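Local coordinates for protein chitinase (PDB 5XSW) that probably hydrolyses chitin as an endo-acting glycosidase, here represented by the C-terminal part of a longer archaeal protein with amino sugars bound in its pocket, at residues Y171-A176 / L209-N214; A218-P223 / Y238-I243; I331-Y336 / G373-V378. One frame throughout, in Å; residues are numbered along the deposited sequence.

Contact 1 of 3, residues Y171-A176 / L209-N214. With NDG (2-acetamido-2-deoxy-alpha-D-glucopyranose), chain C; NAG (2-acetamido-2-deoxy-beta-D-glucopyranose), chain B.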
loop_
_atom_site.group_PDB
_atom_site.type_symbol
_atom_site.label_atom_id
_atom_site.label_comp_id
_atom_site.label_asym_id
_atom_site.label_seq_id
_atom_site.Cartn_x
_atom_site.Cartn_y
_atom_site.Cartn_z
ATOM N N TYR A 171 7.755 -21.664 -24.245
ATOM C CA TYR A 171 7.784 -21.824 -22.797
ATOM C C TYR A 171 6.379 -22.164 -22.338
ATOM O O TYR A 171 5.410 -21.661 -22.901
ATOM C CB TYR A 171 8.285 -20.536 -22.133
ATOM C CG TYR A 171 8.616 -20.696 -20.667
ATOM C CD1 TYR A 171 9.858 -21.162 -20.264
ATOM C CD2 TYR A 171 7.685 -20.380 -19.682
ATOM C CE1 TYR A 171 10.140 -21.331 -18.926
ATOM C CE2 TYR A 171 7.980 -20.532 -18.374
ATOM C CZ TYR A 171 9.201 -20.987 -17.996
ATOM O OH TYR A 171 9.487 -21.139 -16.665
ATOM N N PRO A 172 6.246 -23.023 -21.320
ATOM C CA PRO A 172 4.874 -23.377 -20.894
ATOM C C PRO A 172 4.215 -22.288 -20.014
ATOM O O PRO A 172 4.239 -22.345 -18.768
ATOM C CB PRO A 172 5.078 -24.682 -20.101
ATOM C CG PRO A 172 6.519 -24.549 -19.531
ATOM C CD PRO A 172 7.291 -23.823 -20.640
ATOM N N LEU A 173 3.576 -21.321 -20.663
ATOM C CA LEU A 173 3.141 -20.115 -19.976
ATOM C C LEU A 173 1.891 -20.478 -19.214
ATOM O O LEU A 173 0.888 -20.907 -19.823
ATOM C CB LEU A 173 2.818 -18.987 -20.981
ATOM C CG LEU A 173 1.985 -17.814 -20.464
ATOM C CD1 LEU A 173 2.723 -17.066 -19.313
ATOM C CD2 LEU A 173 1.768 -16.857 -21.673
ATOM N N ASN A 174 1.912 -20.263 -17.896
ATOM C CA ASN A 174 0.740 -20.541 -17.062
ATOM C C ASN A 174 0.182 -21.943 -17.285
ATOM O O ASN A 174 -1.029 -22.122 -17.236
ATOM C CB ASN A 174 -0.351 -19.496 -17.305
ATOM C CG ASN A 174 0.053 -18.149 -16.739
ATOM O OD1 ASN A 174 0.908 -18.122 -15.848
ATOM N ND2 ASN A 174 -0.516 -17.034 -17.259
ATOM N N LEU A 175 1.099 -22.866 -17.567
ATOM C CA LEU A 175 0.853 -24.308 -17.802
ATOM C C LEU A 175 0.197 -24.612 -19.155
ATOM O O LEU A 175 -0.221 -25.751 -19.410
ATOM C CB LEU A 175 -0.001 -24.908 -16.696
ATOM C CG LEU A 175 0.544 -24.817 -15.259
ATOM C CD1 LEU A 175 -0.362 -25.633 -14.330
ATOM C CD2 LEU A 175 1.959 -25.303 -15.186
ATOM N N ALA A 176 0.076 -23.615 -20.021
ATOM C CA ALA A 176 -0.425 -23.908 -21.369
ATOM C C ALA A 176 0.712 -24.511 -22.197
ATOM O O ALA A 176 1.890 -24.262 -21.922
ATOM C CB ALA A 176 -0.963 -22.636 -22.019
ATOM N N LEU A 209 5.219 -9.478 -18.535
ATOM C CA LEU A 209 4.725 -9.415 -17.170
ATOM C C LEU A 209 3.188 -9.593 -17.211
ATOM O O LEU A 209 2.631 -10.385 -16.459
ATOM C CB LEU A 209 5.092 -8.083 -16.519
ATOM C CG LEU A 209 4.598 -7.943 -15.033
ATOM C CD1 LEU A 209 5.132 -9.075 -14.086
ATOM C CD2 LEU A 209 5.001 -6.575 -14.493
ATOM N N ALA A 210 2.505 -8.881 -18.113
ATOM C CA ALA A 210 1.036 -9.004 -18.170
ATOM C C ALA A 210 0.627 -10.428 -18.570
ATOM O O ALA A 210 -0.441 -10.923 -18.156
ATOM C CB ALA A 210 0.430 -7.978 -19.161
ATOM N N ALA A 211 1.426 -11.077 -19.430
ATOM C CA ALA A 211 1.061 -12.406 -19.899
ATOM C C ALA A 211 1.075 -13.413 -18.698
ATOM O O ALA A 211 0.147 -14.235 -18.503
ATOM C CB ALA A 211 2.030 -12.852 -21.014
ATOM N N LYS A 212 2.136 -13.327 -17.897
ATOM C CA LYS A 212 2.275 -14.181 -16.700
ATOM C C LYS A 212 1.171 -13.859 -15.694
ATOM O O LYS A 212 0.510 -14.786 -15.163
ATOM C CB LYS A 212 3.676 -13.995 -16.065
ATOM C CG LYS A 212 3.819 -14.699 -14.696
ATOM C CD LYS A 212 3.575 -16.222 -14.849
ATOM C CE LYS A 212 3.005 -16.803 -13.563
ATOM N NZ LYS A 212 2.620 -18.224 -13.639
ATOM N N GLU A 213 0.957 -12.579 -15.424
ATOM C CA GLU A 213 0.025 -12.170 -14.343
ATOM C C GLU A 213 -1.421 -12.499 -14.639
ATOM O O GLU A 213 -2.168 -12.881 -13.720
ATOM C CB GLU A 213 0.117 -10.668 -14.080
ATOM C CG GLU A 213 1.461 -10.294 -13.376
ATOM C CD GLU A 213 1.553 -10.778 -11.940
ATOM O OE1 GLU A 213 2.641 -10.533 -11.352
ATOM O OE2 GLU A 213 0.533 -11.311 -11.383
ATOM N N ASN A 214 -1.854 -12.294 -15.894
ATOM C CA ASN A 214 -3.282 -12.517 -16.205
ATOM C C ASN A 214 -3.551 -12.669 -17.686
ATOM O O ASN A 214 -4.592 -12.231 -18.172
ATOM C CB ASN A 214 -4.092 -11.326 -15.617
ATOM C CG ASN A 214 -5.624 -11.531 -15.600
ATOM O OD1 ASN A 214 -6.139 -12.647 -15.703
ATOM N ND2 ASN A 214 -6.361 -10.400 -15.475
HETATM C C1 NDG C . -2.048 -20.229 -14.026
HETATM C C2 NDG C . -0.777 -19.845 -13.275
HETATM C C3 NDG C . -0.984 -18.697 -12.344
HETATM C C4 NDG C . -1.686 -17.500 -12.959
HETATM C C5 NDG C . -2.978 -17.945 -13.654
HETATM C C6 NDG C . -3.557 -16.849 -14.536
HETATM C C7 NDG C . 0.897 -21.651 -12.841
HETATM C C8 NDG C . 1.410 -22.874 -11.999
HETATM O O5 NDG C . -2.728 -19.025 -14.584
HETATM O O3 NDG C . 0.330 -18.295 -11.880
HETATM O O4 NDG C . -2.199 -16.667 -11.919
HETATM O O6 NDG C . -4.839 -17.243 -15.042
HETATM O O7 NDG C . 1.549 -21.173 -13.750
HETATM N N2 NDG C . -0.344 -21.017 -12.523
HETATM O O1 NDG C . -2.952 -20.776 -13.165
HETATM C C1 NAG B . -1.489 -15.484 -11.605
HETATM C C2 NAG B . -2.365 -14.585 -10.818
HETATM C C3 NAG B . -1.579 -13.424 -10.231
HETATM C C4 NAG B . -0.367 -13.872 -9.469
HETATM C C5 NAG B . 0.456 -14.720 -10.350
HETATM C C6 NAG B . 1.629 -15.231 -9.557
HETATM C C7 NAG B . -4.806 -14.186 -11.363
HETATM C C8 NAG B . -5.864 -13.592 -12.330
HETATM N N2 NAG B . -3.442 -14.082 -11.697
HETATM O O3 NAG B . -2.388 -12.602 -9.362
HETATM O O4 NAG B . 0.485 -12.749 -9.158
HETATM O O5 NAG B . -0.305 -15.885 -10.826
HETATM O O6 NAG B . 2.257 -16.119 -10.474
HETATM O O7 NAG B . -5.094 -14.731 -10.291
HETATM O O HOH W 1 4.071 -19.651 -16.093
#
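The side-chain amide of Asn174, which grips both the backbone and the amine of the helix segment at Lys212, is flanked on its two faces. Over one face lies the ring oxygen of the bound NDG sugar, with O5 3.6 Å from Asn174 CG; over the other sits a methyl of the preceding residue, Leu173 CD1. The rim of the amide does the polar work. Lys212 NZ approaches Asn174 OD1 at 2.8 Å, nearly head-on to the carbonyl (C=O...N 173°), while Asn174 ND2 gives a hydrogen bond to Lys212 O at 3.2 Å. That acceptor lies almost in the plane of the amide, although the donor stands well above the plane of the peptide carbonyl. A second, weak bond runs from ND2 to Ala211 O. Both ends of the amide are therefore engaged, which fixes its flip. Lys212 leaves the helix pointing away from the loop, but a bend at its second torsion (chi2 60°) brings the amine back. There NZ also bonds to NDG O3 at 2.9 Å and to Gly372 O, and a water links it to Asn174 N, consistent with a firmly positioned ammonium group. One residue on, Glu213 holds the NAG unit twice: NAG N2 donates to Glu213 O at 2.7 Å, and NAG O4 to Glu213 OE2 at 2.6 Å. Beneath this polar layer, Leu173 CD2 rests on Ala211 CB at 4.1 Å. The contact thus forms part of the glycan pocket, joining the loop between strands 168-169 and 179-181 to residues 209-214 of helix 203-214. Leu173 and Ala211 continue the packing onto strand 179-181, Tyr171 lies against helix 374-386, and Leu209 reaches helix 327-338.

Contact 2 of 3, residues A218-P223 / Y238-I243. With NAG (2-acetamido-2-deoxy-beta-D-glucopyranose), chain B; PO4 (phosphate ion), chain F.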
loop_
_atom_site.group_PDB
_atom_site.type_symbol
_atom_site.label_atom_id
_atom_site.label_comp_id
_atom_site.label_asym_id
_atom_site.label_seq_id
_atom_site.Cartn_x
_atom_site.Cartn_y
_atom_site.Cartn_z
ATOM N N ALA A 218 -1.252 -12.281 -24.224
ATOM C CA ALA A 218 -0.914 -13.497 -24.919
ATOM C C ALA A 218 -2.181 -14.294 -25.164
ATOM O O ALA A 218 -3.127 -14.234 -24.375
ATOM C CB ALA A 218 0.090 -14.323 -24.132
ATOM N N VAL A 219 -2.195 -15.050 -26.265
ATOM C CA VAL A 219 -3.343 -15.923 -26.551
ATOM C C VAL A 219 -2.757 -17.312 -26.720
ATOM O O VAL A 219 -1.551 -17.435 -26.772
ATOM C CB VAL A 219 -4.125 -15.490 -27.826
ATOM C CG1 VAL A 219 -4.841 -14.139 -27.577
ATOM C CG2 VAL A 219 -3.148 -15.411 -29.049
ATOM N N THR A 220 -3.604 -18.344 -26.860
ATOM C CA THR A 220 -3.070 -19.702 -26.985
ATOM C C THR A 220 -4.038 -20.554 -27.825
ATOM O O THR A 220 -5.245 -20.297 -27.860
ATOM C CB THR A 220 -2.844 -20.375 -25.555
ATOM O OG1 THR A 220 -2.365 -21.709 -25.724
ATOM C CG2 THR A 220 -4.148 -20.414 -24.752
ATOM N N LYS A 221 -3.495 -21.556 -28.508
ATOM C CA LYS A 221 -4.341 -22.587 -29.139
ATOM C C LYS A 221 -4.613 -23.768 -28.236
ATOM O O LYS A 221 -5.284 -24.685 -28.635
ATOM C CB LYS A 221 -3.701 -23.111 -30.417
ATOM C CG LYS A 221 -3.343 -22.051 -31.401
ATOM C CD LYS A 221 -2.957 -22.679 -32.718
ATOM C CE LYS A 221 -3.085 -21.706 -33.888
ATOM N NZ LYS A 221 -2.045 -22.007 -34.929
ATOM N N ASP A 222 -4.051 -23.756 -27.030
ATOM C CA ASP A 222 -4.237 -24.848 -26.059
ATOM C C ASP A 222 -5.694 -24.964 -25.697
ATOM O O ASP A 222 -6.275 -24.030 -25.139
ATOM C CB ASP A 222 -3.404 -24.603 -24.785
ATOM C CG ASP A 222 -3.280 -25.866 -23.900
ATOM O OD1 ASP A 222 -4.251 -26.641 -23.800
ATOM O OD2 ASP A 222 -2.204 -26.061 -23.310
ATOM N N PRO A 223 -6.321 -26.112 -26.039
ATOM C CA PRO A 223 -7.783 -26.163 -25.898
ATOM C C PRO A 223 -8.229 -26.331 -24.435
ATOM O O PRO A 223 -9.403 -26.128 -24.145
ATOM C CB PRO A 223 -8.175 -27.376 -26.759
ATOM C CG PRO A 223 -6.957 -28.264 -26.711
ATOM C CD PRO A 223 -5.761 -27.333 -26.657
ATOM N N TYR A 238 -7.513 -18.704 -28.076
ATOM C CA TYR A 238 -8.195 -18.369 -26.840
ATOM C C TYR A 238 -7.381 -17.331 -26.088
ATOM O O TYR A 238 -6.154 -17.423 -26.045
ATOM C CB TYR A 238 -8.400 -19.657 -25.969
ATOM C CG TYR A 238 -9.041 -20.728 -26.819
ATOM C CD1 TYR A 238 -10.375 -20.602 -27.238
ATOM C CD2 TYR A 238 -8.291 -21.815 -27.304
ATOM C CE1 TYR A 238 -10.970 -21.597 -28.111
ATOM C CE2 TYR A 238 -8.865 -22.791 -28.177
ATOM C CZ TYR A 238 -10.204 -22.675 -28.565
ATOM O OH TYR A 238 -10.745 -23.639 -29.392
ATOM N N TRP A 239 -8.082 -16.380 -25.515
ATOM C CA TRP A 239 -7.469 -15.299 -24.707
ATOM C C TRP A 239 -7.883 -15.525 -23.251
ATOM O O TRP A 239 -8.934 -15.077 -22.870
ATOM C CB TRP A 239 -7.999 -13.932 -25.182
ATOM C CG TRP A 239 -7.280 -12.728 -24.588
ATOM C CD1 TRP A 239 -6.033 -12.718 -24.033
ATOM C CD2 TRP A 239 -7.762 -11.386 -24.535
ATOM N NE1 TRP A 239 -5.717 -11.448 -23.625
ATOM C CE2 TRP A 239 -6.751 -10.604 -23.937
ATOM C CE3 TRP A 239 -8.944 -10.767 -24.945
ATOM C CZ2 TRP A 239 -6.896 -9.226 -23.699
ATOM C CZ3 TRP A 239 -9.099 -9.376 -24.730
ATOM C CH2 TRP A 239 -8.068 -8.621 -24.096
ATOM N N PRO A 240 -7.063 -16.237 -22.461
ATOM C CA PRO A 240 -7.491 -16.676 -21.111
ATOM C C PRO A 240 -7.375 -15.596 -20.049
ATOM O O PRO A 240 -7.127 -15.893 -18.881
ATOM C CB PRO A 240 -6.527 -17.863 -20.796
ATOM C CG PRO A 240 -5.823 -18.213 -22.178
ATOM C CD PRO A 240 -5.754 -16.813 -22.856
ATOM N N VAL A 241 -7.513 -14.341 -20.448
ATOM C CA VAL A 241 -7.480 -13.239 -19.503
ATOM C C VAL A 241 -8.732 -13.212 -18.582
ATOM O O VAL A 241 -9.862 -13.488 -19.026
ATOM C CB VAL A 241 -7.361 -11.911 -20.288
ATOM C CG1 VAL A 241 -8.596 -11.695 -21.186
ATOM C CG2 VAL A 241 -7.258 -10.689 -19.334
ATOM N N GLN A 242 -8.583 -12.866 -17.302
ATOM C CA GLN A 242 -9.779 -12.522 -16.492
ATOM C C GLN A 242 -9.949 -11.042 -16.663
ATOM O O GLN A 242 -9.342 -10.238 -15.929
ATOM C CB GLN A 242 -9.617 -12.906 -14.996
ATOM C CG GLN A 242 -9.429 -14.413 -14.836
ATOM C CD GLN A 242 -9.063 -14.865 -13.404
ATOM O OE1 GLN A 242 -9.306 -14.164 -12.416
ATOM N NE2 GLN A 242 -8.489 -16.033 -13.312
ATOM N N ILE A 243 -10.770 -10.641 -17.633
ATOM C CA ILE A 243 -10.684 -9.272 -18.135
ATOM C C ILE A 243 -11.344 -8.291 -17.196
ATOM O O ILE A 243 -11.093 -7.079 -17.255
ATOM C CB ILE A 243 -11.344 -9.141 -19.580
ATOM C CG1 ILE A 243 -10.924 -7.821 -20.275
ATOM C CG2 ILE A 243 -12.915 -9.105 -19.458
ATOM C CD1 ILE A 243 -9.531 -7.795 -20.804
HETATM C C1 NAG B . -1.489 -15.484 -11.605
HETATM C C2 NAG B . -2.365 -14.585 -10.818
HETATM C C3 NAG B . -1.579 -13.424 -10.231
HETATM C C4 NAG B . -0.367 -13.872 -9.469
HETATM C C5 NAG B . 0.456 -14.720 -10.350
HETATM C C6 NAG B . 1.629 -15.231 -9.557
HETATM C C7 NAG B . -4.806 -14.186 -11.363
HETATM C C8 NAG B . -5.864 -13.592 -12.330
HETATM N N2 NAG B . -3.442 -14.082 -11.697
HETATM O O3 NAG B . -2.388 -12.602 -9.362
HETATM O O4 NAG B . 0.485 -12.749 -9.158
HETATM O O5 NAG B . -0.305 -15.885 -10.826
HETATM O O6 NAG B . 2.257 -16.119 -10.474
HETATM O O7 NAG B . -5.094 -14.731 -10.291
HETATM P P PO4 F . -13.618 -12.363 -16.348
HETATM O O1 PO4 F . -15.080 -11.903 -16.389
HETATM O O2 PO4 F . -13.069 -12.434 -17.838
HETATM O O3 PO4 F . -13.552 -13.767 -15.835
HETATM O O4 PO4 F . -12.798 -11.454 -15.376
#
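Thr220 and Tyr238 face each other as an antiparallel hydrogen-bonded pair, and the side chains are arranged around this single bridge. Tyr238 N donates to Thr220 O at 2.8 Å; Thr220 N returns one of the same length to Tyr238 O. Tyr238 carries its CG beside its own backbone N (chi1 -51°), which lays the ring along the turn formed by Lys221, Asp222 and Pro223. Its edge meets Lys221 O, and CD2 approaches Asp222 O to 3.7 Å. The side chains of Thr220 and Pro240 cross at about a right angle, Thr220 CG2 lying 3.8 Å from Pro240 CG. Trp239 is turned the other way: its indole presents an edge to the backbone, CD1 lying 3.3 Å from Ala218 O. Val219 crosses Trp239 obliquely, its CG1 4.0 Å from Trp239 CB. One indole face carries Val241 CG1 over its centre, 3.4 Å above the plane, and Trp182 adds an edge-to-face ring contact. Beyond the strand, Gln242 reaches the acetyl methyl of NAG with its terminal amide, and Ile243 N bonds to a phosphate ion probably brought in by the crystallisation liquor. Thr220 OG1 accepts from Asp222 N, forming an ST turn, and also pairs with Ser178 O; Lys221 makes a salt bridge with Glu235. The chemistry is thus divided: two backbone bonds set the register, while on the flanks aliphatic groups pack together, Trp239 CD1 makes an edge-on C-H contact with Ala218 O, and Tyr238 packs against backbone carbonyls. The chain just after strand 218-219 is thereby joined to strand 235-239 by two backbone bonds, with the Lys221-Glu235 salt bridge adding a charged link at the exposed end.

Contact 3 of 3, residues I331-Y336 / G373-V378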
loop_
_atom_site.group_PDB
_atom_site.type_symbol
_atom_site.label_atom_id
_atom_site.label_comp_id
_atom_site.label_asym_id
_atom_site.label_seq_id
_atom_site.Cartn_x
_atom_site.Cartn_y
_atom_site.Cartn_z
ATOM N N ILE A 331 15.754 -9.742 -10.192
ATOM C CA ILE A 331 15.545 -9.103 -8.883
ATOM C C ILE A 331 14.283 -8.235 -8.936
ATOM O O ILE A 331 13.392 -8.301 -8.068
ATOM C CB ILE A 331 16.727 -8.251 -8.499
ATOM C CG1 ILE A 331 17.939 -9.159 -8.209
ATOM C CG2 ILE A 331 16.419 -7.398 -7.241
ATOM C CD1 ILE A 331 19.251 -8.412 -7.999
ATOM N N ILE A 332 14.205 -7.417 -9.964
ATOM C CA ILE A 332 13.059 -6.520 -10.090
ATOM C C ILE A 332 11.744 -7.334 -10.298
ATOM O O ILE A 332 10.734 -7.010 -9.678
ATOM C CB ILE A 332 13.239 -5.506 -11.266
ATOM C CG1 ILE A 332 14.356 -4.479 -10.999
ATOM C CG2 ILE A 332 11.937 -4.709 -11.553
ATOM C CD1 ILE A 332 14.292 -3.769 -9.641
ATOM N N ASP A 333 11.752 -8.347 -11.163
ATOM C CA ASP A 333 10.554 -9.165 -11.332
ATOM C C ASP A 333 10.200 -9.929 -10.034
ATOM O O ASP A 333 9.044 -10.055 -9.665
ATOM C CB ASP A 333 10.725 -10.190 -12.430
ATOM C CG ASP A 333 9.462 -10.949 -12.673
ATOM O OD1 ASP A 333 8.526 -10.318 -13.194
ATOM O OD2 ASP A 333 9.329 -12.140 -12.272
ATOM N N PHE A 334 11.198 -10.490 -9.372
ATOM C CA PHE A 334 10.917 -11.159 -8.092
ATOM C C PHE A 334 10.247 -10.209 -7.073
ATOM O O PHE A 334 9.287 -10.577 -6.408
ATOM C CB PHE A 334 12.232 -11.766 -7.520
ATOM C CG PHE A 334 12.063 -12.425 -6.163
ATOM C CD1 PHE A 334 11.418 -13.662 -6.052
ATOM C CD2 PHE A 334 12.518 -11.793 -5.041
ATOM C CE1 PHE A 334 11.273 -14.272 -4.797
ATOM C CE2 PHE A 334 12.420 -12.389 -3.790
ATOM C CZ PHE A 334 11.783 -13.631 -3.658
ATOM N N GLY A 335 10.755 -8.988 -6.964
ATOM C CA GLY A 335 10.257 -7.967 -6.062
ATOM C C GLY A 335 8.818 -7.568 -6.456
ATOM O O GLY A 335 7.999 -7.122 -5.629
ATOM N N TYR A 336 8.529 -7.658 -7.739
ATOM C CA TYR A 336 7.177 -7.273 -8.220
ATOM C C TYR A 336 6.182 -8.281 -7.727
ATOM O O TYR A 336 5.093 -7.921 -7.233
ATOM C CB TYR A 336 7.115 -7.226 -9.739
ATOM C CG TYR A 336 5.735 -6.744 -10.235
ATOM C CD1 TYR A 336 5.472 -5.396 -10.380
ATOM C CD2 TYR A 336 4.758 -7.663 -10.573
ATOM C CE1 TYR A 336 4.233 -4.935 -10.866
ATOM C CE2 TYR A 336 3.502 -7.243 -11.042
ATOM C CZ TYR A 336 3.251 -5.886 -11.168
ATOM O OH TYR A 336 2.026 -5.471 -11.638
ATOM N N GLY A 373 6.265 -19.970 -11.007
ATOM C CA GLY A 373 7.376 -19.852 -11.966
ATOM C C GLY A 373 7.460 -18.441 -12.551
ATOM O O GLY A 373 7.907 -18.258 -13.697
ATOM N N HIS A 374 7.111 -17.446 -11.727
ATOM C CA HIS A 374 6.965 -16.065 -12.183
ATOM C C HIS A 374 8.254 -15.544 -12.851
ATOM O O HIS A 374 8.216 -15.048 -13.975
ATOM C CB HIS A 374 6.594 -15.142 -10.991
ATOM C CG HIS A 374 6.043 -13.810 -11.400
ATOM N ND1 HIS A 374 6.845 -12.796 -11.902
ATOM C CD2 HIS A 374 4.781 -13.304 -11.340
ATOM C CE1 HIS A 374 6.112 -11.712 -12.105
ATOM N NE2 HIS A 374 4.848 -11.996 -11.792
ATOM N N VAL A 375 9.386 -15.636 -12.152
ATOM C CA VAL A 375 10.646 -15.061 -12.661
ATOM C C VAL A 375 11.140 -15.764 -13.965
ATOM O O VAL A 375 11.347 -15.090 -14.974
ATOM C CB VAL A 375 11.774 -15.061 -11.568
ATOM C CG1 VAL A 375 13.178 -14.685 -12.177
ATOM C CG2 VAL A 375 11.407 -14.037 -10.508
ATOM N N PRO A 376 11.294 -17.097 -13.961
ATOM C CA PRO A 376 11.737 -17.699 -15.229
ATOM C C PRO A 376 10.735 -17.473 -16.392
ATOM O O PRO A 376 11.149 -17.359 -17.531
ATOM C CB PRO A 376 11.829 -19.215 -14.909
ATOM C CG PRO A 376 10.929 -19.420 -13.670
ATOM C CD PRO A 376 11.150 -18.114 -12.882
ATOM N N THR A 377 9.446 -17.459 -16.123
ATOM C CA THR A 377 8.480 -17.193 -17.205
ATOM C C THR A 377 8.684 -15.801 -17.807
ATOM O O THR A 377 8.762 -15.651 -19.026
ATOM C CB THR A 377 7.015 -17.309 -16.694
ATOM O OG1 THR A 377 6.794 -18.628 -16.159
ATOM C CG2 THR A 377 5.968 -17.051 -17.830
ATOM N N VAL A 378 8.738 -14.782 -16.951
ATOM C CA VAL A 378 8.752 -13.405 -17.430
ATOM C C VAL A 378 10.089 -13.160 -18.159
ATOM O O VAL A 378 10.165 -12.521 -19.216
ATOM C CB VAL A 378 8.560 -12.417 -16.248
ATOM C CG1 VAL A 378 8.875 -10.986 -16.678
ATOM C CG2 VAL A 378 7.035 -12.489 -15.739
#
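Asp333 and His374 form the tight part of this helix crossing. His374 ND1 donates to Asp333 OD2 at 2.6 Å; the proton comes to the syn side of the carboxylate, and the oxygen lies within 6° of the imidazole plane. The two flat groups are nonetheless twisted 29° apart. Asp333 extends its carboxylate towards the other helix with CG anti to the backbone N (chi1 -175°), where OD2 also nears Val375 CA at 3.2 Å and OD1 rests 3.6 Å from Val378 CG1. Alongside, Phe334 CB meets Val375 CG2 at 3.8 Å. Towards the partly exposed side the packing thins: Tyr336 CD2 stays 4.5 Å from His374 NE2, and the Tyr336 hydroxyl bonds instead to Phe250 O. Replacing Asp333 with an alanine would probably leave His374 ND1 without its acceptor and the imidazole freer to turn, opening a gap beside Val375 and Val378. The segment axes pass 9.3 Å apart. Asp333-His374 is a His-carboxylate hydrogen bond; with His374 NE2 bonded to Glu213 OE1 it forms a chain in which Asp333 probably positions His374, a residue of the glycan pocket, from the second shell.

Overall arrangement
Contacts 1 and 3 are buried, whereas contact 2 is only partly so and reaches the surface at Lys221 and Pro223. All three carry glycan-pocket residues, but in different ways: contact 1 bonds the sugars directly, contact 3 backs the pocket with a helix-helix crossing, and contact 2 contributes the flanking Gln242 beyond its backbone bridge. Contact 1 is the hub, touching both others. Its helix 203-214 leads in sequence into strand 218-219 of contact 2, where Asn214 OD1 accepts a hydrogen bond from Gln242 N, and meets contact 3 through the polar tie of Glu213 to His374, with Leu209 packing beside it. Contacts 2 and 3 do not touch, their nearest atoms being about 9 Å apart.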